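Local coordinates for protein purine nucleoside phosphorylase (Bacillus licheniformis, PDB 6DZD) that probably catalyses the phosphorolysis of adenosine, inosine and S-methyl-5'-thioadenosine, with adenosine deaminase activity as well, as a zinc-binding member of the YfiH/LACC1 family, at residues S251-R254 against S255-F258. Residues are numbered along the deposited sequence; the frame is centred on the assembly and turned at random.
With ZN (zinc ion), chain C.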
ATOM      1  N   SER A 251     -10.101   1.143   9.722  1.00 20.77           N
ATOM      2  CA  SER A 251     -10.730   1.666  10.931  1.00 22.52           C
ATOM      3  C   SER A 251     -11.777   0.699  11.488  1.00 24.03           C
ATOM      4  O   SER A 251     -11.821   0.446  12.700  1.00 25.13           O
ATOM      5  CB  SER A 251     -11.358   3.030  10.638  1.00 23.41           C
ATOM      6  OG  SER A 251     -12.021   3.550  11.771  1.00 25.39           O
ATOM      7  N   CYS A 252     -12.629   0.151  10.621  1.00 24.33           N
ATOM      8  CA  CYS A 252     -13.726  -0.680  11.104  1.00 26.17           C
ATOM      9  C   CYS A 252     -13.233  -2.007  11.665  1.00 25.99           C
ATOM     10  O   CYS A 252     -13.704  -2.451  12.717  1.00 27.60           O
ATOM     11  CB  CYS A 252     -14.727  -0.922   9.983  1.00 26.80           C
ATOM     12  SG  CYS A 252     -15.801   0.456   9.628  1.00 28.28           S
ATOM     13  N   GLU A 253     -12.266  -2.639  11.009  1.00 24.24           N
ATOM     14  CA  GLU A 253     -11.867  -4.005  11.351  1.00 24.28           C
ATOM     15  C   GLU A 253     -10.905  -3.956  12.530  1.00 24.07           C
ATOM     16  O   GLU A 253      -9.681  -3.983  12.381  1.00 22.59           O
ATOM     17  CB  GLU A 253     -11.238  -4.705  10.148  1.00 22.83           C
ATOM     18  CG  GLU A 253     -12.083  -4.709   8.854  1.00 23.07           C
ATOM     19  CD  GLU A 253     -13.362  -5.511   8.998  1.00 25.23           C
ATOM     20  OE1 GLU A 253     -14.254  -5.411   8.114  1.00 26.03           O
ATOM     21  OE2 GLU A 253     -13.472  -6.228  10.015  1.00 26.35           O
ATOM     22  N   ARG A 254     -11.472  -3.930  13.735  1.00 26.00           N
ATOM     23  CA  ARG A 254     -10.643  -3.718  14.915  1.00 26.01           C
ATOM     24  C   ARG A 254      -9.793  -4.946  15.245  1.00 25.72           C
ATOM     25  O   ARG A 254      -8.677  -4.805  15.746  1.00 25.10           O
ATOM     26  CB  ARG A 254     -11.533  -3.346  16.109  1.00 28.31           C
ATOM     27  CG  ARG A 254     -12.242  -1.992  16.008  1.00 28.96           C
ATOM     28  CD  ARG A 254     -13.785  -2.108  16.167  1.00 31.23           C
ATOM     29  NE  ARG A 254     -14.196  -2.528  17.513  1.00 33.46           N
ATOM     30  CZ  ARG A 254     -14.279  -1.707  18.560  1.00 34.91           C
ATOM     31  NH1 ARG A 254     -14.644  -2.172  19.760  1.00 37.09           N
ATOM     32  NH2 ARG A 254     -13.983  -0.415  18.406  1.00 34.38           N
ATOM     33  N   SER A 255     -10.254  -6.144  14.914  1.00 26.28           N
ATOM     34  CA  SER A 255      -9.452  -7.314  15.236  1.00 26.26           C
ATOM     35  C   SER A 255      -8.395  -7.611  14.184  1.00 24.31           C
ATOM     36  O   SER A 255      -7.597  -8.527  14.386  1.00 24.29           O
ATOM     37  CB  SER A 255     -10.343  -8.547  15.487  1.00 28.16           C
ATOM     38  OG  SER A 255     -11.509  -8.561  14.676  1.00 28.76           O
ATOM     39  N   LEU A 256      -8.345  -6.853  13.086  1.00 24.17           N
ATOM     40  CA  LEU A 256      -7.451  -7.152  11.967  1.00 22.94           C
ATOM     41  C   LEU A 256      -6.358  -6.116  11.737  1.00 22.14           C
ATOM     42  O   LEU A 256      -5.246  -6.488  11.366  1.00 20.87           O
ATOM     43  CB  LEU A 256      -8.252  -7.316  10.660  1.00 23.08           C
ATOM     44  CG  LEU A 256      -9.114  -8.565  10.522  1.00 23.19           C
ATOM     45  CD1 LEU A 256      -9.794  -8.571   9.149  1.00 22.95           C
ATOM     46  CD2 LEU A 256      -8.288  -9.808  10.754  1.00 22.84           C
ATOM     47  N   PHE A 257      -6.638  -4.823  11.864  1.00 20.89           N
ATOM     48  CA  PHE A 257      -5.712  -3.816  11.364  1.00 19.82           C
ATOM     49  C   PHE A 257      -5.409  -2.737  12.402  1.00 20.23           C
ATOM     50  O   PHE A 257      -6.207  -2.470  13.304  1.00 21.54           O
ATOM     51  CB  PHE A 257      -6.270  -3.179  10.085  1.00 19.68           C
ATOM     52  CG  PHE A 257      -6.517  -4.172   8.986  1.00 19.43           C
ATOM     53  CD1 PHE A 257      -5.518  -5.047   8.595  1.00 18.10           C
ATOM     54  CD2 PHE A 257      -7.750  -4.246   8.361  1.00 19.93           C
ATOM     55  CE1 PHE A 257      -5.742  -5.972   7.592  1.00 17.46           C
ATOM     56  CE2 PHE A 257      -7.976  -5.160   7.363  1.00 19.14           C
ATOM     57  CZ  PHE A 257      -6.971  -6.025   6.974  1.00 17.95           C
ATOM     58  N   PHE A 258      -4.226  -2.129  12.277  1.00 20.58           N
ATOM     59  CA  PHE A 258      -3.990  -0.841  12.911  1.00 21.05           C
ATOM     60  C   PHE A 258      -4.730   0.230  12.126  1.00 22.02           C
ATOM     61  O   PHE A 258      -4.862   0.153  10.896  1.00 21.66           O
ATOM     62  CB  PHE A 258      -2.498  -0.472  12.933  1.00 19.66           C
ATOM     63  CG  PHE A 258      -1.594  -1.495  13.586  1.00 18.94           C
ATOM     64  CD1 PHE A 258      -1.592  -1.669  14.969  1.00 19.80           C
ATOM     65  CD2 PHE A 258      -0.719  -2.269  12.812  1.00 17.67           C
ATOM     66  CE1 PHE A 258      -0.741  -2.597  15.570  1.00 20.22           C
ATOM     67  CE2 PHE A 258       0.125  -3.203  13.405  1.00 17.80           C
ATOM     68  CZ  PHE A 258       0.120  -3.360  14.788  1.00 19.25           C
TER
HETATM   69 ZN    ZN C 301     -14.860   2.124   8.275  1.00 23.40          ZN
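Two successive backbone N-H groups, those of Leu256 and Phe257, converge on one carbonyl oxygen, that of Glu253. Phe257 N lies 3.2 Å from Glu253 O and approaches nearly in line with the carbonyl bond, at a C=O...N angle of 166°. The second donor, Leu256 N, is also 3.2 Å from Glu253 O but comes from 63° above the carbonyl plane, so the two amides do not compete for one direction. Beside this fork the first side-chain carbons pack together. Glu253 CB rests 4.0 Å from Leu256 CB, its aliphatic start serving as a nonpolar surface although the residue ends in a carboxylate. The same Glu253 CB meets Phe257 CD2 obliquely at 3.9 Å. With CG anti to its carbonyl carbon (chi1 -59°), the Phe257 ring swings back beside Glu253, and Leu256 offers its aliphatic CB to the centre of one ring face.

The bond to Leu256 closes a type I beta turn with Arg254 and Ser255 at its corners, the bond to Phe257 a wider alpha turn; Glu253 is itself the centre of an inverse gamma turn. Polar Arg254 and Ser255 suit this exposed bend in the loop between strands 243-245 and 270-276, whereas the buried Phe257 ring packs on Pro184 and on Met270 of the latter strand. The turn immediately follows Cys252, whose side chain starts away from it and whose SG, a soft ligand that zinc prefers, binds the metal at 2.3 Å, completing a four-cysteine site with Cys189, Cys190 and Cys249. Arg262 bridges the ends of the bend, its guanidinium hydrogen-bonding both Ser251 O and Phe257 O.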